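Local structure of ADP-ribosylating toxin CARDS (Mycoplasma pneumoniae, 4TLV) at residues Phe474-Lys478 with Thr479-Phe483; Ile582-Lys585 with Asp586-Arg590; Glu19-Glu23 with His24-Thr28; Arg84-Gln87 with His88-Asn91; Pro263-Ala266 with Ser267-Glu271. The protein transfers the ADP-ribosyl group from NAD+ to multiple target proteins in vitro and causes vacuolation of mammalian cells as the main virulence factor of the bacterium. All blocks are in the same frame, centred on the assembly; numbering follows the deposited sequence.

How the interactions relate
All five contacts are local turns or caps. Interactions 3 and 4 belong to the mono-ADP-ribosyltransferase domain, their centres about 17 Å apart. Interactions 1 and 2 lie in domain D3 on one antiparallel sheet, with centres about 13 Å apart. Interaction 5 precedes D2 in the chain and holds the first two residues of the KELED motif. None falls within residues 208-258, the probable NAD+-binding pocket, but K253 of that range shares a sulfate ion with S267 of interaction 5. Two packing contacts join the groups: K478 CE of interaction 1 lies 3.6 Å from Q264 OE1 of interaction 5, and R590 CA of interaction 2 lies 3.6 Å from N91 OD1 of interaction 4.

Interaction 1: Phe474-Lys478 with Thr479-Phe483; sequences FYDLK and TSKIF
F483 CG lies between its own backbone N and carbonyl carbon (chi1 64°), and F474 CG is turned beside its own N (chi1 -62°); the two side chains meet on one face of a beta hairpin. F474 CB sits over the F483 ring face, 3.6 Å from the ring centroid and displaced toward the rim, a CH-pi contact. The two rings are nearly parallel but barely overlap. Beneath them F474 and F483 form an antiparallel hydrogen-bonded pair, F474 N giving to F483 O at 2.8 Å and F483 N to F474 O at 2.9 Å. On the other face of the sheet, Y475 receives I482 CG1 at its ring edge, CD1 to CG1 being 3.5 Å. D476 OD1 takes the K478 N-H from above the carboxylate plane, an Asx turn, while OD2 accepts from T479 OG1 at 2.6 Å, on the anti side but well out of the carboxylate plane. T479 OG1 in turn accepts from K481 NZ, whose ammonium also reaches the carbonyls of M516 and E518. D476 O takes two backbone donors, S480 N at 2.8 Å and T479 N at 3.3 Å. The hairpin lies between strands 441-443 and 490-495 in the D3 sheet; F441 meets the F483 ring edge-to-face, Y475 OH bonds to the W526 carbonyl and S480 OG to Y549 OH, and R126 of the transferase domain reaches both hydroxyls.

Interaction 2: Ile582-Lys585 with Asp586-Arg590; sequences ILVK and DGFDR
This is a valine-phenylalanine CH-pi contact folded across a beta turn, just where the chain leaves strand 578-583 of D3 for its C-terminal tail. V584 CG1 stands over the centre of the F588 ring, 3.4 Å from the centroid and 13° off the ring normal. That methyl is swung opposite the backbone N of V584 (chi1 -162°), which directs it at the ring. The aromatic group comes to meet it because F588 CG lies between its own N and carbonyl carbon (chi1 80°). D589 CB covers the opposite face of the ring, which is thus held between two aliphatic groups. K585 O approaches the ring edge, 3.3 Å from F588 CD1, and the same oxygen accepts the F588 N-H at 3.1 Å. A water links the lysine to the turn, accepting from K585 NZ at 3.0 Å and donating to D586 O at 2.7 Å. R590 N bonds to G587 O at 3.1 Å. The tail is held by salt bridges from D589 to R544 and from R590 to E54, and F528 meets the F588 ring. The backbone makes a type II turn from K585 to F588, with G587 at positive phi in its third position as is usual, sharing two residues with a type I turn from G587 to R590: a pair of overlapping beta turns at the end of the D3 beta-trefoil domain.

Interaction 3: Glu19-Glu23 with His24-Thr28; sequences EEIFE and HGFST
A glycine at the C' position ends helix 18-24 of the mono-ADP-ribosyltransferase domain: G25 is the first residue to leave helical angles, its phi turning positive. The last helical bonds lead up to it. H24 N donates to E20 O at 2.9 Å, an oxygen that also accepts from E23 N, and G25 N donates to I21 O at 2.8 Å. H24 N has a further, weak bond to I21 O. Past the glycine the chain turns so that the F26 ring comes back against the buried side of the helix. There I21 CG2 lies over one face of the ring, 3.5 Å from F26 CZ, while I21 CD1 reaches F26 CE1 at 3.7 Å; the isoleucine thus presents both its branches to one aromatic ring. Y81 of strand 76-84 meets F26 edge-to-face and also touches I21 and F22, joining the helix end to the sheet below. On the exposed side, E23 and H24 run side by side and point the same way. The E23 carboxylate plane is only 18° from that of the imidazole. E20 passes H24 at about a right angle, with CG 4.1 Å from H24 CD2, and its carboxylate is engaged in a salt bridge with R16. E23 CG, set opposite its backbone N by a chi1 of 165°, stands over the middle of the H24 ring, 3.5 Å from the centroid and 13° off the normal.

Interaction 4: Arg84-Gln87 with His88-Asn91; sequences RADQ and HFYN
D86 and H88 face each other across a tight turn, the imidazole presenting its edge to the carboxylate with the two planes 34° apart. H88 ND1 donates to D86 OD1 at 2.6 Å, entering on the syn side of that oxygen and slightly out of the imidazole plane. The same oxygen accepts the H88 backbone N-H at 3.0 Å on its anti side, tilted out of the carboxylate plane. Two donors from one residue therefore grip OD1 and fix the rotation of the carboxylate. D86 CG lies between its own N and carbonyl carbon (chi1 61°), which brings the carboxylate over toward H88. The neighbouring oxygen, OD2, is engaged by the side chain of N145, and H88 NE2 bonds to the carbonyl of P140, so both ends of the aspartate-histidine pair are tied to surrounding chain. F89 is turned quite differently: its ring stands at 84° to the D86 carboxylate and takes OD1 at its edge, 3.2 Å from CD1. One face of this ring lies on the backbone of A85, whose CA is 3.7 Å from the centroid and almost exactly on the normal, with A85 CB 3.8 Å from F89 CD2. The backbone here is a type I turn from D86 to F89, closed by F89 N donating to D86 O at 3.0 Å. The turn connects strand 76-84 to strand 89-91, which pairs with strand 134-138; F89 touches V10 and T137, Y90 meets W197 edge-to-face, and N91 caps the N-terminus of helix 92-104.

Interaction 5: Pro263-Ala266 with Ser267-Glu271; sequences PQYA and SSVKE. With SO4 (sulfate ion), chain H.
From A266 the backbone turns into a short 3-10 helix, 267-271, whose first bond runs from V269 N to A266 O at 3.0 Å, the donor standing well above the carbonyl plane. The i to i+3 pattern continues with K270 N to S267 O at 3.1 Å and E271 N to S268 O at 2.9 Å. Alongside the first of these bonds, V269 folds back on Y265: the two side chains meet through their CB atoms, 4.0 Å apart, and V269 CG2 approaches Y265 CG obliquely at 4.2 Å. CG2 is set opposite the valine N, while CG1 lies between N and the carbonyl carbon (chi1 78°) and comes 3.4 Å from A266 O. The tyrosine end leads away from this contact, to the A437 carbonyl, and Q264 CG lies over one face of its ring, toward the rim. S268 OG sits 4.0 Å from A266 CB and is held by D219 and G223, tying the 3-10 start to the end of strand 214-219 and the loop after it. This short helix carries K270 and E271, the opening residues of the KELED motif involved in host ER trafficking; E271 OE1 accepts from the backbone of E222. At the start of the 3-10 segment lies a sulfate ion, probably from the crystallisation liquor; K253 NZ bonds to it, and S267 OG donates to its O2 at 2.6 Å.

Interaction 1: Phe474-Lys478 with Thr479-Phe483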
# COMPACT_ATOMS: atom_id res chain seq x y z
N PHE A 474 14.09 -3.96 -3.72
CA PHE A 474 12.83 -4.10 -3.00
C PHE A 474 13.02 -4.71 -1.63
O PHE A 474 14.00 -5.39 -1.36
CB PHE A 474 11.90 -5.03 -3.78
CG PHE A 474 11.53 -4.52 -5.14
CD1 PHE A 474 12.34 -4.80 -6.24
CD2 PHE A 474 10.37 -3.77 -5.33
CE1 PHE A 474 12.01 -4.35 -7.49
CE2 PHE A 474 10.04 -3.32 -6.60
CZ PHE A 474 10.86 -3.62 -7.69
N TYR A 475 12.03 -4.47 -0.77
CA TYR A 475 11.98 -5.11 0.53
C TYR A 475 10.68 -5.89 0.60
O TYR A 475 9.61 -5.33 0.36
CB TYR A 475 12.02 -4.02 1.59
CG TYR A 475 12.07 -4.47 3.03
CD1 TYR A 475 13.23 -4.97 3.59
CD2 TYR A 475 10.97 -4.32 3.86
CE1 TYR A 475 13.29 -5.35 4.94
CE2 TYR A 475 11.01 -4.69 5.20
CZ TYR A 475 12.18 -5.20 5.74
OH TYR A 475 12.20 -5.54 7.08
N ASP A 476 10.77 -7.19 0.89
CA ASP A 476 9.58 -8.02 0.99
C ASP A 476 9.03 -7.95 2.40
O ASP A 476 9.63 -8.49 3.33
CB ASP A 476 9.88 -9.48 0.66
CG ASP A 476 8.69 -10.38 0.93
OD1 ASP A 476 7.54 -9.90 0.83
OD2 ASP A 476 8.91 -11.55 1.28
N LEU A 477 7.88 -7.30 2.57
CA LEU A 477 7.31 -7.13 3.91
C LEU A 477 6.89 -8.45 4.56
O LEU A 477 6.75 -8.51 5.78
CB LEU A 477 6.11 -6.18 3.85
CG LEU A 477 6.46 -4.72 3.55
CD1 LEU A 477 5.18 -3.95 3.18
CD2 LEU A 477 7.21 -4.06 4.73
N LYS A 478 6.64 -9.49 3.76
CA LYS A 478 6.25 -10.77 4.37
C LYS A 478 7.39 -11.40 5.15
O LYS A 478 7.17 -12.00 6.20
CB LYS A 478 5.76 -11.78 3.32
CG LYS A 478 4.39 -11.49 2.74
CD LYS A 478 4.01 -12.55 1.67
CE LYS A 478 3.41 -13.79 2.30
NZ LYS A 478 2.93 -14.76 1.25
N THR A 479 8.60 -11.29 4.63
CA THR A 479 9.74 -12.05 5.14
C THR A 479 10.92 -11.20 5.59
O THR A 479 11.88 -11.74 6.12
CB THR A 479 10.28 -13.03 4.08
OG1 THR A 479 10.76 -12.29 2.95
CG2 THR A 479 9.18 -14.02 3.63
N SER A 480 10.85 -9.89 5.37
CA SER A 480 11.94 -8.95 5.68
C SER A 480 13.22 -9.15 4.85
O SER A 480 14.30 -8.75 5.28
CB SER A 480 12.30 -8.98 7.18
OG SER A 480 11.19 -8.63 8.00
N LYS A 481 13.10 -9.77 3.68
CA LYS A 481 14.26 -9.92 2.81
C LYS A 481 14.41 -8.70 1.88
O LYS A 481 13.44 -7.98 1.61
CB LYS A 481 14.19 -11.23 2.00
CG LYS A 481 14.15 -12.49 2.87
CD LYS A 481 14.47 -13.75 2.07
CE LYS A 481 13.37 -14.05 1.06
NZ LYS A 481 12.13 -14.41 1.79
N ILE A 482 15.64 -8.45 1.44
CA ILE A 482 15.90 -7.38 0.49
C ILE A 482 16.36 -8.02 -0.81
O ILE A 482 17.23 -8.90 -0.79
CB ILE A 482 16.99 -6.42 1.01
CG1 ILE A 482 16.39 -5.57 2.14
CG2 ILE A 482 17.51 -5.51 -0.09
CD1 ILE A 482 17.42 -4.78 2.94
N PHE A 483 15.79 -7.60 -1.94
CA PHE A 483 16.15 -8.21 -3.22
C PHE A 483 16.34 -7.22 -4.36
O PHE A 483 15.80 -6.11 -4.35
CB PHE A 483 15.19 -9.37 -3.58
CG PHE A 483 13.74 -8.95 -3.81
CD1 PHE A 483 12.82 -8.96 -2.77
CD2 PHE A 483 13.29 -8.60 -5.08
CE1 PHE A 483 11.47 -8.61 -2.99
CE2 PHE A 483 11.96 -8.26 -5.31
CZ PHE A 483 11.05 -8.27 -4.25
O HOH W 1 9.20 -10.66 8.43

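Interaction 2: Ile582-Lys585 with Asp586-Arg590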
# COMPACT_ATOMS: atom_id res chain seq x y z
N ILE A 582 22.27 4.85 4.61
CA ILE A 582 21.80 4.29 3.35
C ILE A 582 20.61 5.11 2.85
O ILE A 582 19.70 5.41 3.63
CB ILE A 582 21.39 2.80 3.51
CG1 ILE A 582 22.44 1.99 4.30
CG2 ILE A 582 21.06 2.15 2.14
CD1 ILE A 582 23.87 2.05 3.66
N LEU A 583 20.60 5.48 1.57
CA LEU A 583 19.44 6.15 0.99
C LEU A 583 18.31 5.15 0.82
O LEU A 583 18.53 4.05 0.30
CB LEU A 583 19.77 6.75 -0.38
CG LEU A 583 20.72 7.95 -0.44
CD1 LEU A 583 21.16 8.18 -1.88
CD2 LEU A 583 20.00 9.17 0.10
N VAL A 584 17.10 5.55 1.21
CA VAL A 584 15.89 4.73 1.03
C VAL A 584 14.77 5.61 0.46
O VAL A 584 14.61 6.76 0.86
CB VAL A 584 15.40 4.12 2.37
CG1 VAL A 584 14.44 2.95 2.10
CG2 VAL A 584 16.58 3.64 3.22
N LYS A 585 13.99 5.06 -0.47
CA LYS A 585 12.95 5.82 -1.14
C LYS A 585 12.02 6.51 -0.12
O LYS A 585 11.52 5.87 0.80
CB LYS A 585 12.16 4.90 -2.08
CG LYS A 585 11.00 5.58 -2.85
CD LYS A 585 10.50 4.65 -3.98
CE LYS A 585 9.15 5.09 -4.55
NZ LYS A 585 9.21 6.49 -5.05
N ASP A 586 11.79 7.80 -0.28
CA ASP A 586 10.90 8.52 0.62
C ASP A 586 9.55 7.83 0.69
O ASP A 586 8.97 7.54 -0.35
CB ASP A 586 10.66 9.94 0.13
CG ASP A 586 11.60 10.93 0.75
OD1 ASP A 586 12.74 11.05 0.25
OD2 ASP A 586 11.20 11.60 1.74
N GLY A 587 9.06 7.61 1.91
CA GLY A 587 7.74 7.02 2.12
C GLY A 587 7.68 5.51 2.13
O GLY A 587 6.61 4.92 2.25
N PHE A 588 8.84 4.86 2.00
CA PHE A 588 8.91 3.41 1.95
C PHE A 588 8.31 2.77 3.21
O PHE A 588 7.85 1.64 3.15
CB PHE A 588 10.36 2.94 1.78
CG PHE A 588 11.13 2.94 3.07
CD1 PHE A 588 11.62 4.14 3.59
CD2 PHE A 588 11.34 1.77 3.77
CE1 PHE A 588 12.33 4.15 4.79
CE2 PHE A 588 12.03 1.77 4.97
CZ PHE A 588 12.52 2.95 5.48
N ASP A 589 8.36 3.47 4.34
CA ASP A 589 7.88 2.89 5.60
C ASP A 589 6.41 3.24 5.92
O ASP A 589 5.94 3.04 7.05
CB ASP A 589 8.82 3.25 6.78
CG ASP A 589 9.23 4.73 6.79
OD1 ASP A 589 8.75 5.51 5.94
OD2 ASP A 589 10.06 5.11 7.65
N ARG A 590 5.68 3.72 4.92
CA ARG A 590 4.29 4.11 5.10
C ARG A 590 3.26 3.31 4.30
O ARG A 590 2.05 3.44 4.54
CB ARG A 590 4.11 5.61 4.80
CG ARG A 590 4.98 6.51 5.67
CD ARG A 590 4.37 7.91 5.80
NE ARG A 590 3.65 8.30 4.60
CZ ARG A 590 4.19 8.99 3.60
NH1 ARG A 590 5.47 9.36 3.69
NH2 ARG A 590 3.47 9.30 2.53
O HOH W 2 8.98 8.53 -2.85

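Interaction 3: Glu19-Glu23 with His24-Thr28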
# COMPACT_ATOMS: atom_id res chain seq x y z
N GLU A 19 -23.67 17.77 9.39
CA GLU A 19 -24.21 18.69 10.38
C GLU A 19 -23.54 18.43 11.73
O GLU A 19 -23.16 19.37 12.43
CB GLU A 19 -25.73 18.56 10.50
CG GLU A 19 -26.33 19.51 11.52
CD GLU A 19 -27.78 19.18 11.85
OE1 GLU A 19 -28.39 18.37 11.12
OE2 GLU A 19 -28.30 19.73 12.85
N GLU A 20 -23.39 17.17 12.09
CA GLU A 20 -22.75 16.83 13.36
C GLU A 20 -21.22 17.00 13.33
O GLU A 20 -20.63 17.64 14.21
CB GLU A 20 -23.08 15.40 13.77
CG GLU A 20 -22.56 15.04 15.15
CD GLU A 20 -22.81 13.58 15.51
OE1 GLU A 20 -23.65 12.92 14.85
OE2 GLU A 20 -22.16 13.10 16.46
N ILE A 21 -20.58 16.40 12.34
CA ILE A 21 -19.12 16.39 12.25
C ILE A 21 -18.53 17.79 12.04
O ILE A 21 -17.53 18.14 12.65
CB ILE A 21 -18.64 15.47 11.10
CG1 ILE A 21 -19.16 14.03 11.31
CG2 ILE A 21 -17.10 15.52 10.97
CD1 ILE A 21 -18.80 13.42 12.67
N PHE A 22 -19.15 18.58 11.15
CA PHE A 22 -18.67 19.93 10.86
C PHE A 22 -18.69 20.79 12.12
O PHE A 22 -17.92 21.74 12.24
CB PHE A 22 -19.50 20.62 9.76
CG PHE A 22 -19.17 20.16 8.35
CD1 PHE A 22 -18.25 19.14 8.12
CD2 PHE A 22 -19.80 20.75 7.26
CE1 PHE A 22 -17.95 18.73 6.81
CE2 PHE A 22 -19.52 20.34 5.96
CZ PHE A 22 -18.59 19.33 5.73
N GLU A 23 -19.55 20.43 13.06
CA GLU A 23 -19.68 21.20 14.30
C GLU A 23 -18.83 20.65 15.45
O GLU A 23 -18.29 21.41 16.24
CB GLU A 23 -21.15 21.26 14.73
CG GLU A 23 -21.31 21.70 16.18
CD GLU A 23 -22.62 22.40 16.44
OE1 GLU A 23 -23.65 21.95 15.89
OE2 GLU A 23 -22.61 23.41 17.18
N HIS A 24 -18.71 19.33 15.53
CA HIS A 24 -18.09 18.69 16.68
C HIS A 24 -16.78 17.94 16.43
O HIS A 24 -16.14 17.51 17.38
CB HIS A 24 -19.06 17.72 17.34
CG HIS A 24 -20.31 18.37 17.82
ND1 HIS A 24 -20.35 19.18 18.93
CD2 HIS A 24 -21.58 18.34 17.34
CE1 HIS A 24 -21.58 19.63 19.12
NE2 HIS A 24 -22.34 19.13 18.16
N GLY A 25 -16.39 17.76 15.17
CA GLY A 25 -15.23 16.94 14.86
C GLY A 25 -15.50 15.46 15.13
O GLY A 25 -16.65 15.02 15.08
N PHE A 26 -14.45 14.69 15.42
CA PHE A 26 -14.60 13.28 15.73
C PHE A 26 -14.14 12.98 17.15
O PHE A 26 -13.11 13.46 17.59
CB PHE A 26 -13.77 12.43 14.76
CG PHE A 26 -14.21 12.52 13.32
CD1 PHE A 26 -15.24 11.71 12.85
CD2 PHE A 26 -13.61 13.43 12.46
CE1 PHE A 26 -15.65 11.80 11.54
CE2 PHE A 26 -14.02 13.52 11.13
CZ PHE A 26 -15.04 12.70 10.67
N SER A 27 -14.91 12.17 17.86
CA SER A 27 -14.57 11.82 19.24
C SER A 27 -13.97 10.43 19.30
O SER A 27 -14.20 9.63 18.40
CB SER A 27 -15.82 11.88 20.13
OG SER A 27 -16.27 13.22 20.26
N THR A 28 -13.22 10.13 20.36
CA THR A 28 -12.59 8.82 20.48
C THR A 28 -13.57 7.78 21.03
O THR A 28 -14.58 8.14 21.64
CB THR A 28 -11.39 8.87 21.45
OG1 THR A 28 -11.87 9.09 22.78
CG2 THR A 28 -10.41 10.00 21.06

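Interaction 4: Arg84-Gln87 with His88-Asn91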
# COMPACT_ATOMS: atom_id res chain seq x y z
N ARG A 84 -7.76 18.00 7.46
CA ARG A 84 -6.40 18.53 7.46
C ARG A 84 -5.65 17.87 8.60
O ARG A 84 -6.10 17.88 9.74
CB ARG A 84 -6.37 20.07 7.62
CG ARG A 84 -4.97 20.67 7.70
CD ARG A 84 -4.99 22.23 7.84
NE ARG A 84 -6.06 22.66 8.75
CZ ARG A 84 -6.00 22.58 10.07
NH1 ARG A 84 -4.91 22.11 10.68
NH2 ARG A 84 -7.04 22.96 10.80
N ALA A 85 -4.49 17.30 8.28
CA ALA A 85 -3.66 16.63 9.28
C ALA A 85 -2.74 17.62 10.00
O ALA A 85 -2.35 18.63 9.43
CB ALA A 85 -2.83 15.55 8.62
N ASP A 86 -2.40 17.32 11.25
CA ASP A 86 -1.50 18.16 12.03
C ASP A 86 -0.62 17.26 12.90
O ASP A 86 -0.62 16.05 12.71
CB ASP A 86 -2.28 19.22 12.85
CG ASP A 86 -3.25 18.59 13.86
OD1 ASP A 86 -2.95 17.49 14.38
OD2 ASP A 86 -4.29 19.21 14.18
N GLN A 87 0.13 17.83 13.84
CA GLN A 87 1.14 17.07 14.59
C GLN A 87 0.57 15.94 15.46
O GLN A 87 1.33 15.11 15.96
CB GLN A 87 2.00 18.01 15.46
CG GLN A 87 1.20 18.55 16.66
CD GLN A 87 1.99 19.49 17.58
OE1 GLN A 87 3.04 20.03 17.20
NE2 GLN A 87 1.47 19.69 18.79
N HIS A 88 -0.74 15.89 15.68
CA HIS A 88 -1.25 14.74 16.42
C HIS A 88 -1.77 13.59 15.53
O HIS A 88 -2.39 12.65 16.02
CB HIS A 88 -2.20 15.13 17.58
CG HIS A 88 -3.65 15.27 17.22
ND1 HIS A 88 -4.11 16.23 16.34
CD2 HIS A 88 -4.76 14.65 17.70
CE1 HIS A 88 -5.43 16.16 16.26
NE2 HIS A 88 -5.85 15.21 17.08
N PHE A 89 -1.46 13.66 14.24
CA PHE A 89 -1.72 12.58 13.29
C PHE A 89 -0.43 11.80 13.00
O PHE A 89 0.57 12.39 12.60
CB PHE A 89 -2.22 13.14 11.95
CG PHE A 89 -3.59 13.75 11.98
CD1 PHE A 89 -3.87 14.86 12.78
CD2 PHE A 89 -4.58 13.27 11.14
CE1 PHE A 89 -5.14 15.45 12.77
CE2 PHE A 89 -5.86 13.84 11.12
CZ PHE A 89 -6.13 14.93 11.92
N TYR A 90 -0.47 10.48 13.17
CA TYR A 90 0.70 9.62 13.04
C TYR A 90 0.46 8.48 12.08
O TYR A 90 -0.62 7.90 12.06
CB TYR A 90 1.02 8.99 14.40
CG TYR A 90 1.35 10.03 15.43
CD1 TYR A 90 0.35 10.65 16.18
CD2 TYR A 90 2.68 10.41 15.65
CE1 TYR A 90 0.66 11.65 17.12
CE2 TYR A 90 2.99 11.40 16.58
CZ TYR A 90 1.99 12.00 17.32
OH TYR A 90 2.31 12.96 18.25
N ASN A 91 1.49 8.09 11.34
CA ASN A 91 1.36 6.96 10.41
C ASN A 91 1.47 5.59 11.10
O ASN A 91 2.46 5.30 11.78
CB ASN A 91 2.39 7.07 9.28
CG ASN A 91 2.19 5.99 8.23
OD1 ASN A 91 2.82 4.96 8.29
ND2 ASN A 91 1.25 6.22 7.29

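Interaction 5: Pro263-Ala266 with Ser267-Glu271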
# COMPACT_ATOMS: atom_id res chain seq x y z
N PRO A 263 -5.17 -15.28 10.41
CA PRO A 263 -4.86 -15.69 9.03
C PRO A 263 -4.52 -14.49 8.14
O PRO A 263 -5.00 -13.39 8.38
CB PRO A 263 -6.18 -16.31 8.56
CG PRO A 263 -7.23 -15.53 9.31
CD PRO A 263 -6.62 -15.25 10.67
N GLN A 264 -3.73 -14.74 7.10
CA GLN A 264 -3.41 -13.70 6.13
C GLN A 264 -4.66 -13.25 5.35
O GLN A 264 -4.81 -12.07 5.03
CB GLN A 264 -2.39 -14.22 5.13
CG GLN A 264 -2.06 -13.24 4.04
CD GLN A 264 -0.58 -13.21 3.74
OE1 GLN A 264 -0.02 -14.16 3.17
NE2 GLN A 264 0.07 -12.12 4.13
N TYR A 265 -5.54 -14.19 5.04
CA TYR A 265 -6.76 -13.87 4.27
C TYR A 265 -8.03 -14.17 5.05
O TYR A 265 -8.04 -15.06 5.89
CB TYR A 265 -6.78 -14.63 2.94
CG TYR A 265 -5.60 -14.27 2.09
CD1 TYR A 265 -5.50 -13.02 1.52
CD2 TYR A 265 -4.57 -15.17 1.88
CE1 TYR A 265 -4.40 -12.66 0.76
CE2 TYR A 265 -3.46 -14.83 1.11
CZ TYR A 265 -3.39 -13.57 0.56
OH TYR A 265 -2.30 -13.20 -0.21
N ALA A 266 -9.10 -13.42 4.76
CA ALA A 266 -10.42 -13.69 5.33
C ALA A 266 -11.13 -14.81 4.55
O ALA A 266 -10.71 -15.16 3.44
CB ALA A 266 -11.25 -12.41 5.32
N SER A 267 -12.19 -15.39 5.14
CA SER A 267 -12.97 -16.47 4.51
C SER A 267 -13.43 -16.12 3.10
O SER A 267 -13.53 -17.00 2.23
CB SER A 267 -14.23 -16.81 5.33
OG SER A 267 -13.91 -17.27 6.63
N SER A 268 -13.71 -14.84 2.89
CA SER A 268 -14.25 -14.36 1.61
C SER A 268 -13.26 -14.51 0.47
O SER A 268 -13.60 -14.24 -0.69
CB SER A 268 -14.68 -12.88 1.73
OG SER A 268 -13.56 -12.08 2.10
N VAL A 269 -12.05 -14.95 0.78
CA VAL A 269 -11.07 -15.24 -0.26
C VAL A 269 -11.65 -16.30 -1.22
O VAL A 269 -11.24 -16.39 -2.38
CB VAL A 269 -9.70 -15.68 0.35
CG1 VAL A 269 -9.75 -17.12 0.82
CG2 VAL A 269 -8.54 -15.49 -0.64
N LYS A 270 -12.64 -17.07 -0.77
CA LYS A 270 -13.26 -18.07 -1.65
C LYS A 270 -14.08 -17.44 -2.78
O LYS A 270 -14.49 -18.13 -3.70
CB LYS A 270 -14.15 -19.01 -0.85
CG LYS A 270 -15.40 -18.39 -0.31
CD LYS A 270 -16.26 -19.45 0.37
CE LYS A 270 -17.43 -18.81 1.08
NZ LYS A 270 -18.24 -19.88 1.76
N GLU A 271 -14.34 -16.14 -2.70
CA GLU A 271 -15.04 -15.42 -3.75
C GLU A 271 -14.19 -15.22 -5.02
O GLU A 271 -14.74 -14.85 -6.06
CB GLU A 271 -15.50 -14.04 -3.24
CG GLU A 271 -16.54 -14.11 -2.14
CD GLU A 271 -16.70 -12.82 -1.33
OE1 GLU A 271 -15.87 -11.90 -1.47
OE2 GLU A 271 -17.68 -12.73 -0.55
S SO4 H . -17.29 -18.50 7.36
O1 SO4 H . -17.80 -17.25 7.92
O2 SO4 H . -15.88 -18.65 7.73
O3 SO4 H . -17.45 -18.47 5.91
O4 SO4 H . -18.04 -19.62 7.91